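Local structure of 3-hydroxyisobutyryl-CoA hydrolase (4HDT) at residues G36-M41 and F92-L97; S110-I115 and R130-T135; I115-G120 and K137-E142; Y155-A160 and M183-H188. The protein probably hydrolyses 3-hydroxy-2-methylpropanoyl-CoA (3-hydroxyisobutyryl-CoA) to 3-hydroxy-2-methylpropanoate and free coenzyme A. All blocks are in the same frame, centred on the assembly; numbering follows the deposited sequence. Where two conformers were deposited one is given.

Contact 1 (G36-M41 and F92-L97)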
loop_
_atom_site.group_PDB
_atom_site.type_symbol
_atom_site.label_atom_id
_atom_site.label_comp_id
_atom_site.label_asym_id
_atom_site.label_seq_id
_atom_site.Cartn_x
_atom_site.Cartn_y
_atom_site.Cartn_z
ATOM N N GLY A 36 -11.877 3.255 -13.010
ATOM C CA GLY A 36 -12.479 4.563 -13.146
ATOM C C GLY A 36 -12.073 5.589 -12.101
ATOM O O GLY A 36 -11.815 6.760 -12.405
ATOM N N MET A 37 -11.979 5.142 -10.855
ATOM C CA MET A 37 -11.564 6.048 -9.782
ATOM C C MET A 37 -10.121 6.499 -9.964
ATOM O O MET A 37 -9.795 7.684 -9.744
ATOM C CB MET A 37 -11.753 5.360 -8.412
ATOM C CG MET A 37 -13.217 5.083 -8.064
ATOM S SD MET A 37 -13.488 3.867 -6.763
ATOM C CE MET A 37 -12.926 4.718 -5.288
ATOM N N VAL A 38 -9.253 5.541 -10.279
ATOM C CA VAL A 38 -7.845 5.850 -10.611
ATOM C C VAL A 38 -7.740 6.877 -11.739
ATOM O O VAL A 38 -7.022 7.876 -11.619
ATOM C CB VAL A 38 -7.078 4.536 -10.912
ATOM C CG1 VAL A 38 -5.788 4.778 -11.657
ATOM C CG2 VAL A 38 -6.862 3.764 -9.613
ATOM N N THR A 39 -8.485 6.687 -12.838
ATOM C CA THR A 39 -8.363 7.642 -13.941
ATOM C C THR A 39 -8.933 9.036 -13.603
ATOM O O THR A 39 -8.402 10.041 -14.027
ATOM C CB THR A 39 -8.977 7.050 -15.223
ATOM O OG1 THR A 39 -10.319 6.671 -14.964
ATOM C CG2 THR A 39 -8.241 5.863 -15.638
ATOM N N THR A 40 -10.004 9.098 -12.807
ATOM C CA THR A 40 -10.520 10.369 -12.325
ATOM C C THR A 40 -9.459 11.127 -11.504
ATOM O O THR A 40 -9.203 12.319 -11.718
ATOM C CB THR A 40 -11.809 10.172 -11.507
ATOM O OG1 THR A 40 -12.833 9.703 -12.399
ATOM C CG2 THR A 40 -12.276 11.489 -10.883
ATOM N N MET A 41 -8.848 10.435 -10.551
ATOM C CA MET A 41 -7.824 11.071 -9.717
ATOM C C MET A 41 -6.705 11.594 -10.597
ATOM O O MET A 41 -6.262 12.719 -10.434
ATOM C CB MET A 41 -7.250 10.119 -8.677
ATOM C CG MET A 41 -8.226 9.801 -7.561
ATOM S SD MET A 41 -7.539 8.685 -6.301
ATOM C CE MET A 41 -6.218 9.659 -5.628
ATOM N N PHE A 92 -1.112 -0.331 -14.870
ATOM C CA PHE A 92 -0.375 0.673 -15.638
ATOM C C PHE A 92 -0.806 2.094 -15.230
ATOM O O PHE A 92 0.019 2.937 -14.892
ATOM C CB PHE A 92 -0.588 0.410 -17.142
ATOM C CG PHE A 92 0.361 1.119 -18.051
ATOM C CD1 PHE A 92 0.074 2.365 -18.541
ATOM C CD2 PHE A 92 1.519 0.499 -18.463
ATOM C CE1 PHE A 92 0.954 3.022 -19.403
ATOM C CE2 PHE A 92 2.406 1.134 -19.308
ATOM C CZ PHE A 92 2.128 2.400 -19.771
ATOM N N ASP A 93 -2.099 2.369 -15.239
ATOM C CA ASP A 93 -2.641 3.663 -14.870
ATOM C C ASP A 93 -2.479 3.948 -13.365
ATOM O O ASP A 93 -2.176 5.069 -12.963
ATOM C CB ASP A 93 -4.119 3.757 -15.274
ATOM C CG ASP A 93 -4.314 3.871 -16.777
ATOM O OD1 ASP A 93 -3.393 4.361 -17.520
ATOM O OD2 ASP A 93 -5.418 3.494 -17.271
ATOM N N GLU A 94 -2.660 2.920 -12.538
ATOM C CA GLU A 94 -2.556 3.111 -11.099
ATOM C C GLU A 94 -1.132 3.452 -10.678
ATOM O O GLU A 94 -0.934 4.374 -9.891
ATOM C CB GLU A 94 -3.013 1.866 -10.346
ATOM C CG GLU A 94 -3.029 2.026 -8.827
ATOM C CD GLU A 94 -3.390 0.745 -8.124
ATOM O OE1 GLU A 94 -2.936 -0.313 -8.608
ATOM O OE2 GLU A 94 -4.099 0.769 -7.096
ATOM N N TYR A 95 -0.173 2.741 -11.226
ATOM C CA TYR A 95 1.221 2.963 -10.829
ATOM C C TYR A 95 1.701 4.306 -11.365
ATOM O O TYR A 95 2.463 5.011 -10.708
ATOM C CB TYR A 95 2.169 1.841 -11.221
ATOM C CG TYR A 95 1.854 0.448 -10.641
ATOM C CD1 TYR A 95 0.804 0.232 -9.757
ATOM C CD2 TYR A 95 2.591 -0.635 -11.025
ATOM C CE1 TYR A 95 0.495 -1.036 -9.286
ATOM C CE2 TYR A 95 2.308 -1.910 -10.552
ATOM C CZ TYR A 95 1.248 -2.120 -9.721
ATOM O OH TYR A 95 0.992 -3.427 -9.346
ATOM N N ARG A 96 1.260 4.712 -12.542
ATOM C CA ARG A 96 1.534 6.060 -12.986
ATOM C C ARG A 96 0.946 7.146 -12.056
ATOM O O ARG A 96 1.597 8.165 -11.778
ATOM C CB ARG A 96 1.055 6.232 -14.445
ATOM C CG ARG A 96 2.007 5.561 -15.449
ATOM C CD ARG A 96 1.366 5.285 -16.827
ATOM N NE ARG A 96 0.823 6.467 -17.445
ATOM C CZ ARG A 96 1.486 7.284 -18.278
ATOM N NH1 ARG A 96 2.764 7.059 -18.580
ATOM N NH2 ARG A 96 0.882 8.351 -18.806
ATOM N N LEU A 97 -0.255 6.912 -11.552
ATOM C CA LEU A 97 -0.858 7.798 -10.583
ATOM C C LEU A 97 -0.034 7.822 -9.292
ATOM O O LEU A 97 0.221 8.901 -8.736
ATOM C CB LEU A 97 -2.305 7.372 -10.278
ATOM C CG LEU A 97 -3.001 8.028 -9.051
ATOM C CD1 LEU A 97 -3.146 9.523 -9.228
ATOM C CD2 LEU A 97 -4.363 7.381 -8.761
#

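Contact 2 (S110-I115 and R130-T135)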
loop_
_atom_site.group_PDB
_atom_site.type_symbol
_atom_site.label_atom_id
_atom_site.label_comp_id
_atom_site.label_asym_id
_atom_site.label_seq_id
_atom_site.Cartn_x
_atom_site.Cartn_y
_atom_site.Cartn_z
ATOM N N SER A 110 -3.139 13.666 2.566
ATOM C CA SER A 110 -3.954 12.437 2.536
ATOM C C SER A 110 -4.432 12.135 3.929
ATOM O O SER A 110 -3.679 12.273 4.914
ATOM C CB SER A 110 -3.206 11.277 1.986
ATOM O OG SER A 110 -2.021 11.060 2.726
ATOM N N ILE A 111 -5.719 11.817 4.028
ATOM C CA ILE A 111 -6.339 11.478 5.317
ATOM C C ILE A 111 -6.495 9.973 5.431
ATOM O O ILE A 111 -7.517 9.388 5.079
ATOM C CB ILE A 111 -7.702 12.180 5.539
ATOM C CG1 ILE A 111 -7.628 13.684 5.240
ATOM C CG2 ILE A 111 -8.235 11.883 6.944
ATOM C CD1 ILE A 111 -6.679 14.439 6.108
ATOM N N MET A 112 -5.426 9.351 5.930
ATOM C CA MET A 112 -5.338 7.892 6.012
ATOM C C MET A 112 -5.900 7.457 7.375
ATOM O O MET A 112 -5.227 6.891 8.232
ATOM C CB MET A 112 -3.866 7.484 5.789
ATOM C CG MET A 112 -3.425 7.656 4.331
ATOM S SD MET A 112 -1.799 6.975 3.973
ATOM C CE MET A 112 -0.833 8.215 4.799
ATOM N N ASP A 113 -7.193 7.679 7.496
ATOM C CA ASP A 113 -8.003 7.358 8.664
ATOM C C ASP A 113 -8.555 5.953 8.516
ATOM O O ASP A 113 -8.747 5.442 7.420
ATOM C CB ASP A 113 -9.128 8.374 8.691
ATOM C CG ASP A 113 -10.105 8.146 9.797
ATOM O OD1 ASP A 113 -9.742 7.954 10.941
ATOM O OD2 ASP A 113 -11.305 8.193 9.478
ATOM N N GLY A 114 -8.737 5.270 9.627
ATOM C CA GLY A 114 -9.353 3.952 9.594
ATOM C C GLY A 114 -8.614 2.922 8.751
ATOM O O GLY A 114 -7.379 2.906 8.677
ATOM N N ILE A 115 -9.361 2.079 8.077
ATOM C CA ILE A 115 -8.764 1.026 7.243
ATOM C C ILE A 115 -8.075 1.653 6.013
ATOM O O ILE A 115 -8.708 2.346 5.234
ATOM C CB ILE A 115 -9.856 0.027 6.795
ATOM C CG1 ILE A 115 -10.404 -0.737 8.007
ATOM C CG2 ILE A 115 -9.315 -0.949 5.766
ATOM C CD1 ILE A 115 -11.671 -1.523 7.722
ATOM N N ARG A 130 0.938 13.574 5.020
ATOM C CA ARG A 130 0.264 12.289 5.229
ATOM C C ARG A 130 -0.208 12.194 6.664
ATOM O O ARG A 130 0.608 12.212 7.583
ATOM C CB ARG A 130 1.230 11.158 4.925
ATOM C CG ARG A 130 1.735 11.165 3.459
ATOM C CD ARG A 130 2.864 10.208 3.198
ATOM N NE ARG A 130 4.036 10.526 4.024
ATOM C CZ ARG A 130 5.058 9.694 4.185
ATOM N NH1 ARG A 130 5.094 8.548 3.524
ATOM N NH2 ARG A 130 6.059 9.999 5.007
ATOM N N VAL A 131 -1.515 12.147 6.814
ATOM C CA VAL A 131 -2.151 12.212 8.157
ATOM C C VAL A 131 -2.755 10.852 8.508
ATOM O O VAL A 131 -3.472 10.229 7.685
ATOM C CB VAL A 131 -3.257 13.276 8.185
ATOM C CG1 VAL A 131 -3.945 13.318 9.541
ATOM C CG2 VAL A 131 -2.697 14.664 7.794
ATOM N N VAL A 132 -2.416 10.362 9.689
ATOM C CA VAL A 132 -3.054 9.165 10.251
ATOM C C VAL A 132 -3.729 9.525 11.551
ATOM O O VAL A 132 -3.552 10.628 12.075
ATOM C CB VAL A 132 -2.054 8.001 10.461
ATOM C CG1 VAL A 132 -1.622 7.388 9.127
ATOM C CG2 VAL A 132 -0.834 8.480 11.231
ATOM N N THR A 133 -4.571 8.618 12.063
ATOM C CA THR A 133 -5.391 8.923 13.221
ATOM C C THR A 133 -5.309 7.782 14.236
ATOM O O THR A 133 -4.590 6.796 14.015
ATOM C CB THR A 133 -6.886 9.064 12.841
ATOM O OG1 THR A 133 -7.425 7.745 12.534
ATOM C CG2 THR A 133 -7.088 9.986 11.654
ATOM N N ASP A 134 -6.090 7.891 15.306
ATOM C CA ASP A 134 -6.134 6.848 16.297
ATOM C C ASP A 134 -6.935 5.603 15.868
ATOM O O ASP A 134 -6.992 4.626 16.642
ATOM C CB ASP A 134 -6.630 7.371 17.638
ATOM C CG ASP A 134 -7.928 8.127 17.555
ATOM O OD1 ASP A 134 -8.390 8.398 16.430
ATOM O OD2 ASP A 134 -8.494 8.462 18.630
ATOM N N THR A 135 -7.589 5.660 14.710
ATOM C CA THR A 135 -8.319 4.485 14.191
ATOM C C THR A 135 -7.602 3.856 13.022
ATOM O O THR A 135 -8.066 2.837 12.481
ATOM C CB THR A 135 -9.754 4.849 13.740
ATOM O OG1 THR A 135 -9.664 5.717 12.583
ATOM C CG2 THR A 135 -10.512 5.529 14.894
#

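Contact 3 (I115-G120 and K137-E142)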
loop_
_atom_site.group_PDB
_atom_site.type_symbol
_atom_site.label_atom_id
_atom_site.label_comp_id
_atom_site.label_asym_id
_atom_site.label_seq_id
_atom_site.Cartn_x
_atom_site.Cartn_y
_atom_site.Cartn_z
ATOM N N ILE A 115 -9.361 2.079 8.077
ATOM C CA ILE A 115 -8.764 1.026 7.243
ATOM C C ILE A 115 -8.075 1.653 6.013
ATOM O O ILE A 115 -8.708 2.346 5.234
ATOM C CB ILE A 115 -9.856 0.027 6.795
ATOM C CG1 ILE A 115 -10.404 -0.737 8.007
ATOM C CG2 ILE A 115 -9.315 -0.949 5.766
ATOM C CD1 ILE A 115 -11.671 -1.523 7.722
ATOM N N VAL A 116 -6.791 1.381 5.840
ATOM C CA VAL A 116 -6.016 1.887 4.714
ATOM C C VAL A 116 -5.075 0.747 4.283
ATOM O O VAL A 116 -4.064 0.443 4.937
ATOM C CB VAL A 116 -5.166 3.114 5.124
ATOM C CG1 VAL A 116 -4.441 3.651 3.899
ATOM C CG2 VAL A 116 -5.984 4.247 5.763
ATOM N N MET A 117 -5.400 0.041 3.215
ATOM C CA MET A 117 -4.653 -1.179 2.864
ATOM C C MET A 117 -4.435 -1.261 1.346
ATOM O O MET A 117 -5.276 -0.829 0.588
ATOM C CB MET A 117 -5.349 -2.454 3.392
ATOM C CG MET A 117 -5.345 -2.657 4.918
ATOM S SD MET A 117 -5.879 -4.328 5.346
ATOM C CE MET A 117 -7.568 -4.199 4.823
ATOM N N GLY A 118 -3.272 -1.806 0.958
ATOM C CA GLY A 118 -2.947 -2.091 -0.441
ATOM C C GLY A 118 -3.079 -0.850 -1.284
ATOM O O GLY A 118 -2.423 0.159 -1.049
ATOM N N GLY A 119 -3.962 -0.875 -2.265
ATOM C CA GLY A 119 -4.151 0.340 -3.070
ATOM C C GLY A 119 -4.462 1.619 -2.340
ATOM O O GLY A 119 -4.160 2.693 -2.811
ATOM N N GLY A 120 -5.038 1.531 -1.123
ATOM C CA GLY A 120 -5.247 2.716 -0.291
ATOM C C GLY A 120 -3.939 3.334 0.202
ATOM O O GLY A 120 -3.789 4.537 0.249
ATOM N N LYS A 137 -5.758 1.618 10.634
ATOM C CA LYS A 137 -5.353 0.209 10.538
ATOM C C LYS A 137 -4.793 0.052 9.145
ATOM O O LYS A 137 -5.547 -0.092 8.167
ATOM C CB LYS A 137 -6.526 -0.741 10.841
ATOM C CG LYS A 137 -6.977 -0.559 12.298
ATOM C CD LYS A 137 -8.030 -1.537 12.739
ATOM C CE LYS A 137 -8.431 -1.299 14.195
ATOM N NZ LYS A 137 -9.294 -0.065 14.387
ATOM N N MET A 138 -3.457 0.120 9.053
ATOM C CA MET A 138 -2.762 0.162 7.762
ATOM C C MET A 138 -2.079 -1.155 7.513
ATOM O O MET A 138 -1.541 -1.761 8.426
ATOM C CB MET A 138 -1.753 1.323 7.736
ATOM C CG MET A 138 -1.128 1.595 6.361
ATOM S SD MET A 138 -0.071 3.065 6.295
ATOM C CE MET A 138 -1.192 4.392 6.606
ATOM N N ALA A 139 -2.093 -1.616 6.277
ATOM C CA ALA A 139 -1.451 -2.881 5.963
ATOM C C ALA A 139 -1.139 -3.009 4.499
ATOM O O ALA A 139 -1.746 -2.319 3.659
ATOM C CB ALA A 139 -2.317 -4.064 6.389
ATOM N N MET A 140 -0.147 -3.861 4.210
ATOM C CA MET A 140 0.111 -4.392 2.868
ATOM C C MET A 140 -0.082 -5.908 2.937
ATOM O O MET A 140 0.853 -6.668 3.171
ATOM C CB MET A 140 1.522 -3.992 2.385
ATOM C CG MET A 140 1.725 -2.478 2.296
ATOM S SD MET A 140 0.672 -1.658 1.087
ATOM C CE MET A 140 1.268 -2.363 -0.470
ATOM N N PRO A 141 -1.334 -6.356 2.778
ATOM C CA PRO A 141 -1.716 -7.751 3.056
ATOM C C PRO A 141 -1.693 -8.713 1.855
ATOM O O PRO A 141 -2.240 -9.842 1.929
ATOM C CB PRO A 141 -3.147 -7.553 3.515
ATOM C CG PRO A 141 -3.636 -6.530 2.574
ATOM C CD PRO A 141 -2.512 -5.551 2.420
ATOM N N GLU A 142 -0.990 -8.293 0.814
ATOM C CA GLU A 142 -0.994 -8.944 -0.488
ATOM C C GLU A 142 -0.645 -10.432 -0.429
ATOM O O GLU A 142 -1.209 -11.251 -1.119
ATOM C CB GLU A 142 -0.046 -8.190 -1.424
ATOM C CG GLU A 142 -0.632 -6.848 -1.906
ATOM C CD GLU A 142 -0.486 -5.675 -0.965
ATOM O OE1 GLU A 142 0.132 -5.799 0.122
ATOM O OE2 GLU A 142 -0.901 -4.532 -1.365
#

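Contact 4 (Y155-A160 and M183-H188)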
loop_
_atom_site.group_PDB
_atom_site.type_symbol
_atom_site.label_atom_id
_atom_site.label_comp_id
_atom_site.label_asym_id
_atom_site.label_seq_id
_atom_site.Cartn_x
_atom_site.Cartn_y
_atom_site.Cartn_z
ATOM N N TYR A 155 8.876 0.347 -2.362
ATOM C CA TYR A 155 9.673 1.551 -2.109
ATOM C C TYR A 155 9.499 1.987 -0.628
ATOM O O TYR A 155 10.488 2.272 0.072
ATOM C CB TYR A 155 9.202 2.623 -3.102
ATOM C CG TYR A 155 9.804 4.008 -2.964
ATOM C CD1 TYR A 155 9.275 4.931 -2.082
ATOM C CD2 TYR A 155 10.818 4.415 -3.803
ATOM C CE1 TYR A 155 9.778 6.206 -1.985
ATOM C CE2 TYR A 155 11.336 5.684 -3.695
ATOM C CZ TYR A 155 10.815 6.564 -2.774
ATOM O OH TYR A 155 11.296 7.850 -2.721
ATOM N N LEU A 156 8.272 2.042 -0.132
ATOM C CA LEU A 156 8.054 2.436 1.255
ATOM C C LEU A 156 8.556 1.380 2.250
ATOM O O LEU A 156 9.252 1.707 3.220
ATOM C CB LEU A 156 6.590 2.729 1.510
ATOM C CG LEU A 156 6.027 3.925 0.743
ATOM C CD1 LEU A 156 4.510 3.853 0.763
ATOM C CD2 LEU A 156 6.582 5.238 1.272
ATOM N N LEU A 157 8.288 0.121 1.969
ATOM C CA LEU A 157 8.665 -0.951 2.897
ATOM C C LEU A 157 10.179 -1.014 3.040
ATOM O O LEU A 157 10.711 -1.208 4.157
ATOM C CB LEU A 157 8.095 -2.293 2.455
ATOM C CG LEU A 157 6.570 -2.445 2.550
ATOM C CD1 LEU A 157 6.119 -3.554 1.617
ATOM C CD2 LEU A 157 6.126 -2.710 4.008
ATOM N N SER A 158 10.889 -0.873 1.913
ATOM C CA SER A 158 12.364 -0.991 1.935
ATOM C C SER A 158 13.019 0.171 2.680
ATOM O O SER A 158 14.193 0.020 3.059
ATOM C CB SER A 158 12.979 -1.135 0.532
ATOM O OG SER A 158 12.751 0.009 -0.278
ATOM N N ARG A 159 12.288 1.270 2.901
ATOM C CA ARG A 159 12.788 2.492 3.576
ATOM C C ARG A 159 12.421 2.567 5.066
ATOM O O ARG A 159 12.833 3.498 5.754
ATOM C CB ARG A 159 12.326 3.731 2.803
ATOM C CG ARG A 159 13.143 3.962 1.505
ATOM C CD ARG A 159 12.558 5.010 0.572
ATOM N NE ARG A 159 13.447 5.251 -0.582
ATOM C CZ ARG A 159 13.594 4.392 -1.595
ATOM N NH1 ARG A 159 12.920 3.235 -1.617
ATOM N NH2 ARG A 159 14.420 4.699 -2.595
ATOM N N ALA A 160 11.654 1.595 5.552
ATOM C CA ALA A 160 11.242 1.565 6.960
ATOM C C ALA A 160 12.482 1.249 7.812
ATOM O O ALA A 160 13.443 0.634 7.305
ATOM C CB ALA A 160 10.182 0.516 7.180
ATOM N N MET A 183 7.321 3.978 10.478
ATOM C CA MET A 183 7.798 3.268 9.300
ATOM C C MET A 183 7.975 4.162 8.076
ATOM O O MET A 183 8.470 3.686 7.069
ATOM C CB MET A 183 6.942 2.048 8.991
ATOM C CG MET A 183 7.374 0.820 9.820
ATOM S SD MET A 183 6.754 -0.689 9.041
ATOM C CE MET A 183 5.065 -0.237 9.308
ATOM N N GLY A 184 7.623 5.447 8.182
ATOM C CA GLY A 184 7.807 6.352 7.053
ATOM C C GLY A 184 6.680 6.319 6.064
ATOM O O GLY A 184 6.819 6.802 4.949
ATOM N N PHE A 185 5.534 5.793 6.510
ATOM C CA PHE A 185 4.308 5.742 5.655
ATOM C C PHE A 185 3.401 6.955 5.877
ATOM O O PHE A 185 2.440 7.189 5.138
ATOM C CB PHE A 185 3.492 4.472 5.940
ATOM C CG PHE A 185 3.997 3.211 5.271
ATOM C CD1 PHE A 185 5.281 2.731 5.497
ATOM C CD2 PHE A 185 3.177 2.456 4.445
ATOM C CE1 PHE A 185 5.745 1.563 4.927
ATOM C CE2 PHE A 185 3.641 1.268 3.858
ATOM C CZ PHE A 185 4.927 0.800 4.109
ATOM N N ALA A 186 3.685 7.724 6.930
ATOM C CA ALA A 186 2.899 8.918 7.252
ATOM C C ALA A 186 3.757 9.889 8.056
ATOM O O ALA A 186 4.820 9.504 8.543
ATOM C CB ALA A 186 1.634 8.536 8.031
ATOM N N ASP A 187 3.231 11.088 8.210
ATOM C CA ASP A 187 3.949 12.243 8.765
ATOM C C ASP A 187 3.324 12.780 10.090
ATOM O O ASP A 187 4.062 13.228 10.976
ATOM C CB ASP A 187 3.928 13.361 7.735
ATOM C CG ASP A 187 4.534 12.953 6.381
ATOM O OD1 ASP A 187 5.739 12.522 6.380
ATOM O OD2 ASP A 187 3.818 13.108 5.350
ATOM N N HIS A 188 1.991 12.835 10.167
ATOM C CA HIS A 188 1.290 13.589 11.214
ATOM C C HIS A 188 0.131 12.740 11.763
ATOM O O HIS A 188 -0.437 11.920 11.046
ATOM C CB HIS A 188 0.703 14.879 10.682
ATOM C CG HIS A 188 1.694 15.738 9.941
ATOM N ND1 HIS A 188 2.689 16.413 10.584
ATOM C CD2 HIS A 188 1.841 15.994 8.620
ATOM C CE1 HIS A 188 3.421 17.071 9.692
ATOM N NE2 HIS A 188 2.927 16.830 8.493
HETATM O O HOH W 1 9.285 4.166 4.477
#

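Contact 1 (G36-M41 and F92-L97)
Where Val38 meets Glu94, the helices carrying 36-41 and 92-97 run in roughly the same direction, the short axes approaching to 9.4 Å at a crossing angle of 38°. The CA atoms of these two residues are only 6.0 Å apart, a spacing that suits a compact branched side chain. Val38 fills it with one methyl: CG1 stands anti to the backbone N (chi1 162°) and rests 3.7 Å from Glu94 CA, against the backbone rather than the end of a side chain. One turn further along, Leu97 reaches back, its CD2 lying 4.1 Å from Val38 CG1 and 4.0 Å from Met41 CB, so that a single methyl touches two residues of the other helix. Val123 packs on both Met41 and Leu97 and extends the apolar layer to helix 119-124. At the other end a carboxylate replaces the apolar chains: the Thr39 methyl CG2 merely packs 4.0 Å from Asp93 OD2, whose hydrogen-bond partner is His35, while OD1 forms a salt bridge to Arg89. Since His35 and Glu86 bind a zinc ion, this helix pair of the crotonase fold also supplies Asp93 as a second-shell partner of a metal site.

Contact 2 (S110-I115 and R130-T135)
Asp113 and Thr133 cross at a slant, and their oxygens meet: Thr133 OG1 donates to Asp113 OD1 at 2.8 Å, on the anti lone pair of OD1, the one facing away from OD2. The same hydroxyl accepts from Thr135 N at 3.0 Å with a fairly straight N-H angle of 158°, an ST turn that fixes its rotation. Threonine suits this place because one oxygen can both give and take. Asp113 OD1 also accepts from ND1 of His192, a zinc ligand together with Glu64, which makes Asp113 a second-shell residue. Gly114 N adds a weak bond to Thr135 OG1.

Back in the strands, the side chains alternate between two faces. Met112 lies alongside Arg130, both pointing the same way; the Met112 chain bends at its last torsion (chi3 -73°) and lays CE 3.6 Å from Arg130 CB. Flexible methionine thus covers the aliphatic root of an arginine whose guanidinium goes on to Gly184 O, Ala125 O and Asp187. On the other face Ile111 and Val131 stand side by side, with Ile111 CD1 4.2 Å from Val131 CB. The parallel ladder beneath them is carried by Val131 N to Ser110 O at 2.9 Å and Met112 N to Val131 O at 2.8 Å.

Strand 108-112 lies between strands 56-61 and 129-132 in the main sheet. Ile111 and Val131 are roofed by Phe198 of helix 195-205, while Met112 and Val132 face Met138 of strand 137-139.

Contact 3 (I115-G120 and K137-E142)
Val116 bonds on both sides of Met138, to Lys137 O and from Ala139 N, in a short two-stranded parallel sheet of the crotonase fold. Val116 N donates to Lys137 O at 3.0 Å, with a nearly straight N-H (168°) that arrives from above the carbonyl plane. Ala139 N then donates to Val116 O at 3.1 Å, and Gly118 N to Ala139 O at 3.1 Å. Each strand therefore alternately gives and takes, as a parallel pair must. Val116 O also has a weaker CA-H contact from Met138, whose CA lies 3.1 Å away.

Packing surrounds this ladder. Met138 CG stands anti to the backbone N (chi1 -171°) and passes 3.5 Å from Val116 O, and the bent end of the chain turns its methyl toward Val116. Both residues are buried on one face, where Val121 of helix 119-124 also meets Met138, and long or branched apolar chains fit. On the opposite face the small Ala139 lets the chain of Met117 lie across it, although Met117 was deposited in two conformers and its details are less certain. The exposed Lys137, also on that face, carries its amine away from strand 115-117.

Beyond the last bond Gly118 takes the N-cap position of helix 119-124. The run of glycines here is consistent with related crotonases, in which the start of this helix gives one N-H to the oxyanion hole. Glycine readily adopts the positive phi of Gly118 (55°), and its bare CA lets Glu142, its chain folded back at chi2, bring OE2 within 3.3 Å of Gly118 CA.

Contact 4 (Y155-A160 and M183-H188)
Leu156 and Phe185 make the main apolar contact. The ring receives the leucine from above one face: Leu156 CB stands 3.9 Å from the ring centroid and 23° off its normal, a CH-pi contact, with CB 3.6 Å from Phe185 CZ. Leu157 comes instead at the rim, its CD2 lying 3.7 Å from Phe185 CZ near the ring plane. Consecutive leucines of one helix thus grip a flat side chain on a face and on an edge, the one through its CB, the other through a terminal methyl. Phe185 CG lies anti to its carbonyl carbon (chi1 -80°), which swings the ring back toward the helix. The small Ala160 allows close approach at the other end, its CB resting against the chain of Met183, of which one of two conformers is described.

No conventional hydrogen bond joins the segments directly. One water donates to both Leu156 O and Met183 O, at 2.8 Å each, and so joins two carbonyls that could not bond to each other. Met183 O also receives a weak CA-H contact from Ala160 CA at 3.5 Å.

Backbone shape accounts for Gly184, which ends helix 177-183 in a Schellman motif with a positive phi, a conformation that glycine, having no CB, adopts without strain.

The fit of ring against leucines, rather than directional bonds, thus sets how the two helix ends lie together, while the water satisfies two carbonyls of buried residues.

Overall arrangement
All four contacts are mainly buried, but they join different elements. Contact 1 is packing of two helices, with a polar flank beside one zinc site; contact 2 joins neighbouring strands of the main sheet and reaches a second zinc site through its loops. Contacts 2 and 3 share Ile115: the chain turns at Gly114 and passes into the small sheet of contact 3, which lies nearest the centre of the chain. Contact 4, away from any metal, relies between its own segments on ring packing and water. It meets contact 2 where Arg130 bonds Gly184 and His188 O takes the backbone N-H of Val132, and contact 3 where Met138 touches Phe185, whereas contact 1 reaches only contact 3, through Glu94 against Gly119.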